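Local coordinates for protein geranyltranstransferase (Methylococcus capsulatus, PDB 3TS7) that probably makes farnesyl diphosphate, joining isopentenyl diphosphate to an allylic diphosphate with the help of magnesium, at residues B[173-184]-B[253-261]; B[146-155]-B[190-201]. One frame throughout, in Å; residues are numbered along the deposited sequence.

Interaction 1: residues B[173-184]-B[253-261]; sequences KKLDLPGLENMH and KPNYPALLG
The first turns of helix 177-201 (residues 177-184) and the short helix 256-260 lie side by side and nearly antiparallel, their axes 11.1 Å apart at closest approach and crossing at -165°, while the loops leading into them draw together so that the CA atoms of K174 and P254 are 5.9 Å apart. Y256 is the knob of this joint: its ring sits in a hole formed by L177, L180, E181 and H184. L180, its CG swung anti to the backbone N (chi1 176°), sets CD2 over the middle of the ring, 3.6 Å from the Y256 centroid and almost on the ring normal, a CH-pi contact. The same methyl touches L259 CD2. At the ring edge, L177 CD1 lies 3.9 Å from Y256 CE1, and E181 CG approaches the phenolic OH. The H184 and Y256 side chains approach each other head-on, and their rings meet rim to rim, neither over the other's face, planes 20° apart, with H184 CD2 3.4 Å from Y256 OH. The fold is the all-helical isoprenoid synthase fold, and here a peripheral helix start is joined to the segment that follows residues 242-252, which are not modelled. Helix 208-237 backs the tyrosine, I227 touching its side chain and D230 accepting from its backbone N. N255 caps the short helix through OD1, which takes the N-H of A258 from above its carbonyl plane, while N255 ND2 donates to K253 O. Away from the tyrosine, aliphatic groups pack on side chain and backbone alike: L175 CD1 meets P254 CG at 3.8 Å, and L259 lays CD1 against L175 O and CD2 against the backbone of D176 and L177. A water in the plane of the imidazole, 2.7 Å from H184 NE2, also makes a weak bond to P254 O.

Interaction 2: residues B[146-155]-B[190-201]; sequences AMIETLAKAS and ALIRASVRLACL
An extended R197, with CG anti to the backbone N (chi1 173°), carries NE across to T150, whose OG1 stands anti to its own carbonyl carbon (chi1 -70°), which places the hydroxyl between the arginine and A146 O. R197 NE donates to T150 OG1 over 2.9 Å, the oxygen tilted 15° from the guanidinium plane; the hydroxyl in turn donates to A146 O, which also receives T150 N on its opposite face. A water links A146 O to R197 NH2. Replacing R197 by alanine removes the guanidinium, which would probably leave T150 OG1 without its cross-helix donor and the water without one of its partners. T150 itself is a knob among A194, R197, L198 and L201, its CG2 3.8 Å from A194 CB. Small residues close the antiparallel pair at one end, with A154 CB 3.4 Å from A190 O; at the other, the M147 and L201 side chains run antiparallel alongside each other, M147 CG 3.9 Å from L201 CD1. Helix 73-90 packs on L151 and L198, helices 53-65 and 208-237 flank 190-201, and E149 bonds to H129 of the second subunit, placing this pair inside the helical bundle beside the dimer interface.

Overall arrangement
From the N terminus the chain passes through the helices from 5-27 to 113-133 before reaching helix 141-155, turns through helix 160-168 and the following loop, and enters helix 177-201. That helix packs back antiparallel on 146-155, so interaction 2 closes a loop of 34 residues. Interaction 1 closes a longer one: the start of the same helix is met by 253-261 only after helix 208-237 and the unmodelled residues, with 68 residues between the two segments. The segments alternate, so the two closures cross rather than nest. Helix 177-201 serves both, its outer end at the surface and its later turns in the interior, with the contact centres about 26 Å apart.

Interaction 1: residues B[173-184]-B[253-261]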
loop_
_atom_site.group_PDB
_atom_site.type_symbol
_atom_site.label_atom_id
_atom_site.label_comp_id
_atom_site.label_asym_id
_atom_site.label_seq_id
_atom_site.Cartn_x
_atom_site.Cartn_y
_atom_site.Cartn_z
ATOM N N LYS B 173 -22.613 -5.079 -18.052
ATOM C CA LYS B 173 -23.822 -4.715 -17.305
ATOM C C LYS B 173 -24.372 -3.310 -17.566
ATOM O O LYS B 173 -23.677 -2.426 -18.083
ATOM C CB LYS B 173 -23.603 -4.916 -15.797
ATOM C CG LYS B 173 -23.472 -6.370 -15.377
ATOM C CD LYS B 173 -23.785 -6.539 -13.901
ATOM C CE LYS B 173 -23.997 -8.003 -13.546
ATOM N NZ LYS B 173 -24.554 -8.155 -12.172
ATOM N N LYS B 174 -25.643 -3.137 -17.211
ATOM C CA LYS B 174 -26.330 -1.855 -17.280
ATOM C C LYS B 174 -26.658 -1.420 -15.853
ATOM O O LYS B 174 -27.512 -2.014 -15.185
ATOM C CB LYS B 174 -27.599 -1.956 -18.151
ATOM C CG LYS B 174 -28.446 -0.674 -18.212
ATOM C CD LYS B 174 -29.456 -0.687 -19.363
ATOM C CE LYS B 174 -28.900 -0.028 -20.630
ATOM N NZ LYS B 174 -28.871 1.468 -20.549
ATOM N N LEU B 175 -25.955 -0.395 -15.390
ATOM C CA LEU B 175 -26.144 0.126 -14.045
ATOM C C LEU B 175 -27.098 1.304 -14.099
ATOM O O LEU B 175 -27.170 1.991 -15.101
ATOM C CB LEU B 175 -24.799 0.585 -13.472
ATOM C CG LEU B 175 -23.629 -0.404 -13.400
ATOM C CD1 LEU B 175 -22.344 0.335 -13.039
ATOM C CD2 LEU B 175 -23.919 -1.499 -12.392
ATOM N N ASP B 176 -27.823 1.532 -13.014
ATOM C CA ASP B 176 -28.605 2.749 -12.810
ATOM C C ASP B 176 -27.679 3.959 -12.597
ATOM O O ASP B 176 -26.453 3.819 -12.583
ATOM C CB ASP B 176 -29.499 2.569 -11.585
ATOM C CG ASP B 176 -28.726 2.079 -10.364
ATOM O OD1 ASP B 176 -29.102 2.442 -9.232
ATOM O OD2 ASP B 176 -27.738 1.327 -10.530
ATOM N N LEU B 177 -28.261 5.146 -12.446
ATOM C CA LEU B 177 -27.463 6.339 -12.138
ATOM C C LEU B 177 -26.725 6.276 -10.783
ATOM O O LEU B 177 -25.511 6.511 -10.764
ATOM C CB LEU B 177 -28.253 7.654 -12.322
ATOM C CG LEU B 177 -27.454 8.966 -12.127
ATOM C CD1 LEU B 177 -26.302 9.103 -13.147
ATOM C CD2 LEU B 177 -28.368 10.196 -12.164
ATOM N N PRO B 178 -27.427 5.945 -9.669
ATOM C CA PRO B 178 -26.697 5.850 -8.405
ATOM C C PRO B 178 -25.588 4.793 -8.446
ATOM O O PRO B 178 -24.544 4.987 -7.818
ATOM C CB PRO B 178 -27.774 5.423 -7.395
ATOM C CG PRO B 178 -29.061 5.856 -8.001
ATOM C CD PRO B 178 -28.873 5.688 -9.470
ATOM N N GLY B 179 -25.822 3.709 -9.190
ATOM C CA GLY B 179 -24.868 2.616 -9.333
ATOM C C GLY B 179 -23.603 2.988 -10.089
ATOM O O GLY B 179 -22.493 2.594 -9.698
ATOM N N LEU B 180 -23.763 3.733 -11.181
ATOM C CA LEU B 180 -22.624 4.201 -11.953
ATOM C C LEU B 180 -21.859 5.286 -11.188
ATOM O O LEU B 180 -20.627 5.320 -11.224
ATOM C CB LEU B 180 -23.066 4.696 -13.324
ATOM C CG LEU B 180 -22.043 5.322 -14.268
ATOM C CD1 LEU B 180 -20.981 4.299 -14.660
ATOM C CD2 LEU B 180 -22.731 5.914 -15.508
ATOM N N GLU B 181 -22.591 6.151 -10.488
ATOM C CA GLU B 181 -21.974 7.177 -9.662
ATOM C C GLU B 181 -21.124 6.542 -8.540
ATOM O O GLU B 181 -19.961 6.907 -8.383
ATOM C CB GLU B 181 -23.017 8.183 -9.135
ATOM C CG GLU B 181 -23.518 9.150 -10.250
ATOM C CD GLU B 181 -24.454 10.270 -9.774
ATOM O OE1 GLU B 181 -24.588 10.499 -8.564
ATOM O OE2 GLU B 181 -25.059 10.943 -10.631
ATOM N N ASN B 182 -21.683 5.552 -7.838
ATOM C CA ASN B 182 -21.013 4.880 -6.710
ATOM C C ASN B 182 -19.662 4.263 -7.060
ATOM O O ASN B 182 -18.696 4.339 -6.290
ATOM C CB ASN B 182 -21.915 3.802 -6.096
ATOM C CG ASN B 182 -21.163 2.899 -5.109
ATOM O OD1 ASN B 182 -20.926 3.284 -3.970
ATOM N ND2 ASN B 182 -20.801 1.701 -5.549
ATOM N N MET B 183 -19.629 3.628 -8.219
ATOM C CA MET B 183 -18.439 3.071 -8.780
ATOM C C MET B 183 -17.372 4.143 -9.018
ATOM O O MET B 183 -16.204 3.958 -8.646
ATOM C CB MET B 183 -18.806 2.439 -10.106
ATOM C CG MET B 183 -17.797 1.507 -10.635
ATOM S SD MET B 183 -17.458 1.964 -12.302
ATOM C CE MET B 183 -15.962 2.814 -11.979
ATOM N N HIS B 184 -17.768 5.249 -9.646
ATOM C CA HIS B 184 -16.831 6.340 -9.925
ATOM C C HIS B 184 -16.332 7.064 -8.671
ATOM O O HIS B 184 -15.159 7.450 -8.609
ATOM C CB HIS B 184 -17.429 7.349 -10.909
ATOM C CG HIS B 184 -17.375 6.912 -12.335
ATOM N ND1 HIS B 184 -16.192 6.593 -12.973
ATOM C CD2 HIS B 184 -18.354 6.764 -13.263
ATOM C CE1 HIS B 184 -16.442 6.257 -14.226
ATOM N NE2 HIS B 184 -17.746 6.356 -14.428
ATOM N N LYS B 253 -19.482 -1.534 -21.558
ATOM C CA LYS B 253 -19.206 -0.735 -20.365
ATOM C C LYS B 253 -20.214 0.399 -20.170
ATOM O O LYS B 253 -20.470 1.168 -21.101
ATOM C CB LYS B 253 -17.784 -0.171 -20.401
ATOM C CG LYS B 253 -16.794 -0.964 -19.563
ATOM C CD LYS B 253 -15.536 -0.158 -19.284
ATOM C CE LYS B 253 -14.699 -0.812 -18.199
ATOM N NZ LYS B 253 -13.522 0.024 -17.848
ATOM N N PRO B 254 -20.787 0.506 -18.956
ATOM C CA PRO B 254 -21.776 1.552 -18.666
ATOM C C PRO B 254 -21.166 2.959 -18.645
ATOM O O PRO B 254 -20.063 3.160 -18.142
ATOM C CB PRO B 254 -22.331 1.159 -17.290
ATOM C CG PRO B 254 -21.303 0.274 -16.683
ATOM C CD PRO B 254 -20.569 -0.393 -17.806
ATOM N N ASN B 255 -21.878 3.911 -19.236
ATOM C CA ASN B 255 -21.424 5.291 -19.301
ATOM C C ASN B 255 -22.608 6.233 -19.133
ATOM O O ASN B 255 -23.776 5.810 -19.194
ATOM C CB ASN B 255 -20.651 5.580 -20.601
ATOM C CG ASN B 255 -21.472 5.305 -21.853
ATOM O OD1 ASN B 255 -22.094 6.206 -22.410
ATOM N ND2 ASN B 255 -21.483 4.056 -22.291
ATOM N N TYR B 256 -22.298 7.504 -18.898
ATOM C CA TYR B 256 -23.321 8.495 -18.604
ATOM C C TYR B 256 -24.245 8.848 -19.788
ATOM O O TYR B 256 -25.459 8.913 -19.590
ATOM C CB TYR B 256 -22.704 9.751 -17.968
ATOM C CG TYR B 256 -22.188 9.553 -16.556
ATOM C CD1 TYR B 256 -23.043 9.698 -15.458
ATOM C CD2 TYR B 256 -20.842 9.221 -16.317
ATOM C CE1 TYR B 256 -22.580 9.513 -14.147
ATOM C CE2 TYR B 256 -20.361 9.036 -14.998
ATOM C CZ TYR B 256 -21.242 9.197 -13.925
ATOM O OH TYR B 256 -20.805 9.043 -12.626
ATOM N N PRO B 257 -23.689 9.091 -21.004
ATOM C CA PRO B 257 -24.644 9.390 -22.084
ATOM C C PRO B 257 -25.493 8.189 -22.521
ATOM O O PRO B 257 -26.620 8.390 -22.955
ATOM C CB PRO B 257 -23.748 9.852 -23.239
ATOM C CG PRO B 257 -22.434 10.211 -22.601
ATOM C CD PRO B 257 -22.299 9.265 -21.469
ATOM N N ALA B 258 -24.972 6.967 -22.409
ATOM C CA ALA B 258 -25.785 5.770 -22.707
ATOM C C ALA B 258 -26.960 5.659 -21.744
ATOM O O ALA B 258 -28.077 5.366 -22.150
ATOM C CB ALA B 258 -24.949 4.493 -22.678
ATOM N N LEU B 259 -26.701 5.936 -20.474
ATOM C CA LEU B 259 -27.708 5.882 -19.439
ATOM C C LEU B 259 -28.720 7.042 -19.471
ATOM O O LEU B 259 -29.911 6.845 -19.203
ATOM C CB LEU B 259 -26.991 5.890 -18.100
ATOM C CG LEU B 259 -27.790 5.589 -16.854
ATOM C CD1 LEU B 259 -28.434 4.244 -17.043
ATOM C CD2 LEU B 259 -26.814 5.573 -15.692
ATOM N N LEU B 260 -28.251 8.248 -19.775
ATOM C CA LEU B 260 -29.088 9.433 -19.577
ATOM C C LEU B 260 -29.442 10.161 -20.863
ATOM O O LEU B 260 -30.260 11.071 -20.839
ATOM C CB LEU B 260 -28.407 10.418 -18.616
ATOM C CG LEU B 260 -28.033 9.942 -17.213
ATOM C CD1 LEU B 260 -26.956 10.843 -16.622
ATOM C CD2 LEU B 260 -29.251 9.885 -16.304
ATOM N N GLY B 261 -28.824 9.768 -21.974
ATOM C CA GLY B 261 -28.820 10.606 -23.170
ATOM C C GLY B 261 -27.700 11.624 -23.055
ATOM O O GLY B 261 -27.248 11.942 -21.943
HETATM O O HOH W 1 -18.841 6.113 -16.932
#

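Interaction 2: residues B[146-155]-B[190-201]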
loop_
_atom_site.group_PDB
_atom_site.type_symbol
_atom_site.label_atom_id
_atom_site.label_comp_id
_atom_site.label_asym_id
_atom_site.label_seq_id
_atom_site.Cartn_x
_atom_site.Cartn_y
_atom_site.Cartn_z
ATOM N N ALA B 146 -4.258 11.013 11.151
ATOM C CA ALA B 146 -5.450 11.243 10.338
ATOM C C ALA B 146 -5.155 11.254 8.843
ATOM O O ALA B 146 -5.964 10.769 8.062
ATOM C CB ALA B 146 -6.152 12.526 10.777
ATOM N N MET B 147 -4.006 11.796 8.431
ATOM C CA MET B 147 -3.616 11.763 7.020
ATOM C C MET B 147 -3.432 10.343 6.501
ATOM O O MET B 147 -3.815 10.024 5.363
ATOM C CB MET B 147 -2.293 12.478 6.806
ATOM C CG MET B 147 -2.376 13.989 6.885
ATOM S SD MET B 147 -0.749 14.682 6.623
ATOM C CE MET B 147 -1.119 16.436 6.782
ATOM N N ILE B 148 -2.814 9.517 7.342
ATOM C CA ILE B 148 -2.540 8.107 7.005
ATOM C C ILE B 148 -3.857 7.361 6.870
ATOM O O ILE B 148 -4.084 6.683 5.857
ATOM C CB ILE B 148 -1.620 7.424 8.054
ATOM C CG1 ILE B 148 -0.236 8.094 8.052
ATOM C CG2 ILE B 148 -1.513 5.919 7.780
ATOM C CD1 ILE B 148 0.503 8.000 9.371
ATOM N N GLU B 149 -4.734 7.526 7.861
ATOM C CA GLU B 149 -6.068 6.921 7.807
ATOM C C GLU B 149 -6.840 7.341 6.572
ATOM O O GLU B 149 -7.473 6.501 5.926
ATOM C CB GLU B 149 -6.870 7.190 9.088
ATOM C CG GLU B 149 -8.387 6.805 9.023
ATOM C CD GLU B 149 -8.685 5.362 8.553
ATOM O OE1 GLU B 149 -7.776 4.497 8.501
ATOM O OE2 GLU B 149 -9.859 5.090 8.216
ATOM N N THR B 150 -6.748 8.629 6.231
ATOM C CA THR B 150 -7.383 9.171 5.046
ATOM C C THR B 150 -6.908 8.449 3.808
ATOM O O THR B 150 -7.726 7.999 2.989
ATOM C CB THR B 150 -7.093 10.683 4.899
ATOM O OG1 THR B 150 -7.801 11.374 5.922
ATOM C CG2 THR B 150 -7.523 11.198 3.523
ATOM N N LEU B 151 -5.588 8.308 3.673
ATOM C CA LEU B 151 -5.038 7.704 2.463
ATOM C C LEU B 151 -5.372 6.203 2.401
ATOM O O LEU B 151 -5.673 5.665 1.323
ATOM C CB LEU B 151 -3.527 7.945 2.336
ATOM C CG LEU B 151 -2.921 7.613 0.955
ATOM C CD1 LEU B 151 -3.316 8.611 -0.124
ATOM C CD2 LEU B 151 -1.393 7.559 1.060
ATOM N N ALA B 152 -5.357 5.542 3.550
ATOM C CA ALA B 152 -5.626 4.113 3.583
ATOM C C ALA B 152 -7.087 3.835 3.221
ATOM O O ALA B 152 -7.347 2.937 2.449
ATOM C CB ALA B 152 -5.295 3.539 4.926
ATOM N N LYS B 153 -8.020 4.641 3.740
ATOM C CA LYS B 153 -9.446 4.449 3.469
ATOM C C LYS B 153 -9.768 4.766 2.010
ATOM O O LYS B 153 -10.534 4.031 1.362
ATOM C CB LYS B 153 -10.301 5.277 4.433
ATOM C CG LYS B 153 -11.745 4.779 4.631
ATOM C CD LYS B 153 -12.666 5.939 5.015
ATOM C CE LYS B 153 -13.836 5.512 5.912
ATOM N NZ LYS B 153 -13.667 5.893 7.357
ATOM N N ALA B 154 -9.145 5.818 1.480
ATOM C CA ALA B 154 -9.317 6.188 0.079
ATOM C C ALA B 154 -8.706 5.222 -0.934
ATOM O O ALA B 154 -9.202 5.104 -2.059
ATOM C CB ALA B 154 -8.807 7.612 -0.180
ATOM N N SER B 155 -7.628 4.543 -0.557
ATOM C CA SER B 155 -6.914 3.695 -1.508
ATOM C C SER B 155 -7.339 2.210 -1.468
ATOM O O SER B 155 -7.042 1.485 -2.393
ATOM C CB SER B 155 -5.403 3.798 -1.271
ATOM O OG SER B 155 -4.998 5.162 -1.159
ATOM N N ALA B 190 -12.576 8.855 -4.298
ATOM C CA ALA B 190 -12.014 8.773 -2.948
ATOM C C ALA B 190 -10.603 9.373 -2.903
ATOM O O ALA B 190 -10.293 10.127 -1.980
ATOM C CB ALA B 190 -12.042 7.323 -2.405
ATOM N N LEU B 191 -9.779 9.090 -3.915
ATOM C CA LEU B 191 -8.393 9.579 -3.907
ATOM C C LEU B 191 -8.317 11.081 -4.207
ATOM O O LEU B 191 -7.413 11.766 -3.729
ATOM C CB LEU B 191 -7.493 8.795 -4.877
ATOM C CG LEU B 191 -5.974 8.985 -4.733
ATOM C CD1 LEU B 191 -5.502 8.601 -3.330
ATOM C CD2 LEU B 191 -5.188 8.241 -5.815
ATOM N N ILE B 192 -9.264 11.589 -4.994
ATOM C CA ILE B 192 -9.346 13.031 -5.269
ATOM C C ILE B 192 -9.743 13.774 -4.002
ATOM O O ILE B 192 -9.121 14.779 -3.645
ATOM C CB ILE B 192 -10.325 13.323 -6.445
ATOM C CG1 ILE B 192 -9.631 13.013 -7.774
ATOM C CG2 ILE B 192 -10.802 14.773 -6.433
ATOM C CD1 ILE B 192 -10.605 12.741 -8.906
ATOM N N ARG B 193 -10.754 13.266 -3.297
ATOM C CA ARG B 193 -11.152 13.844 -2.026
ATOM C C ARG B 193 -10.050 13.721 -0.987
ATOM O O ARG B 193 -9.904 14.611 -0.146
ATOM C CB ARG B 193 -12.420 13.179 -1.496
ATOM C CG ARG B 193 -13.655 13.451 -2.409
ATOM C CD ARG B 193 -14.715 12.429 -2.185
ATOM N NE ARG B 193 -15.472 12.699 -0.972
ATOM C CZ ARG B 193 -16.602 12.079 -0.649
ATOM N NH1 ARG B 193 -17.233 12.407 0.459
ATOM N NH2 ARG B 193 -17.103 11.129 -1.445
ATOM N N ALA B 194 -9.275 12.631 -1.046
ATOM C CA ALA B 194 -8.139 12.477 -0.101
ATOM C C ALA B 194 -7.146 13.579 -0.332
ATOM O O ALA B 194 -6.618 14.116 0.625
ATOM C CB ALA B 194 -7.442 11.101 -0.277
ATOM N N SER B 195 -6.890 13.919 -1.592
ATOM C CA SER B 195 -5.900 14.957 -1.917
ATOM C C SER B 195 -6.242 16.304 -1.282
ATOM O O SER B 195 -5.357 17.053 -0.848
ATOM C CB SER B 195 -5.789 15.120 -3.422
ATOM O OG SER B 195 -5.567 13.860 -4.003
ATOM N N VAL B 196 -7.543 16.569 -1.196
ATOM C CA VAL B 196 -8.047 17.799 -0.627
ATOM C C VAL B 196 -8.036 17.728 0.894
ATOM O O VAL B 196 -7.617 18.687 1.554
ATOM C CB VAL B 196 -9.465 18.130 -1.215
ATOM C CG1 VAL B 196 -10.171 19.210 -0.407
ATOM C CG2 VAL B 196 -9.306 18.557 -2.650
ATOM N N ARG B 197 -8.470 16.590 1.442
ATOM C CA ARG B 197 -8.532 16.405 2.873
ATOM C C ARG B 197 -7.129 16.430 3.513
ATOM O O ARG B 197 -6.976 16.958 4.611
ATOM C CB ARG B 197 -9.265 15.112 3.220
ATOM C CG ARG B 197 -9.241 14.758 4.685
ATOM C CD ARG B 197 -10.193 13.627 5.018
ATOM N NE ARG B 197 -10.021 13.185 6.401
ATOM C CZ ARG B 197 -10.542 13.785 7.463
ATOM N NH1 ARG B 197 -11.279 14.882 7.330
ATOM N NH2 ARG B 197 -10.311 13.287 8.666
ATOM N N LEU B 198 -6.127 15.881 2.820
ATOM C CA LEU B 198 -4.744 15.896 3.330
ATOM C C LEU B 198 -4.248 17.317 3.597
ATOM O O LEU B 198 -3.650 17.581 4.652
ATOM C CB LEU B 198 -3.786 15.220 2.348
ATOM C CG LEU B 198 -3.905 13.688 2.186
ATOM C CD1 LEU B 198 -2.739 13.100 1.467
ATOM C CD2 LEU B 198 -4.042 13.073 3.510
ATOM N N ALA B 199 -4.504 18.205 2.634
ATOM C CA ALA B 199 -4.213 19.642 2.795
ATOM C C ALA B 199 -4.942 20.249 3.979
ATOM O O ALA B 199 -4.348 21.008 4.750
ATOM C CB ALA B 199 -4.512 20.418 1.512
ATOM N N CYS B 200 -6.225 19.914 4.132
ATOM C CA CYS B 200 -6.997 20.373 5.270
ATOM C C CYS B 200 -6.400 19.942 6.611
ATOM O O CYS B 200 -6.366 20.734 7.559
ATOM C CB CYS B 200 -8.458 19.924 5.145
ATOM S SG CYS B 200 -9.371 20.741 3.774
ATOM N N LEU B 201 -5.892 18.707 6.673
ATOM C CA LEU B 201 -5.277 18.178 7.900
ATOM C C LEU B 201 -3.922 18.829 8.231
ATOM O O LEU B 201 -3.441 18.700 9.354
ATOM C CB LEU B 201 -5.124 16.648 7.812
ATOM C CG LEU B 201 -6.421 15.835 7.897
ATOM C CD1 LEU B 201 -6.228 14.387 7.350
ATOM C CD2 LEU B 201 -7.012 15.846 9.311
HETATM O O HOH W 2 -8.698 10.855 8.682
#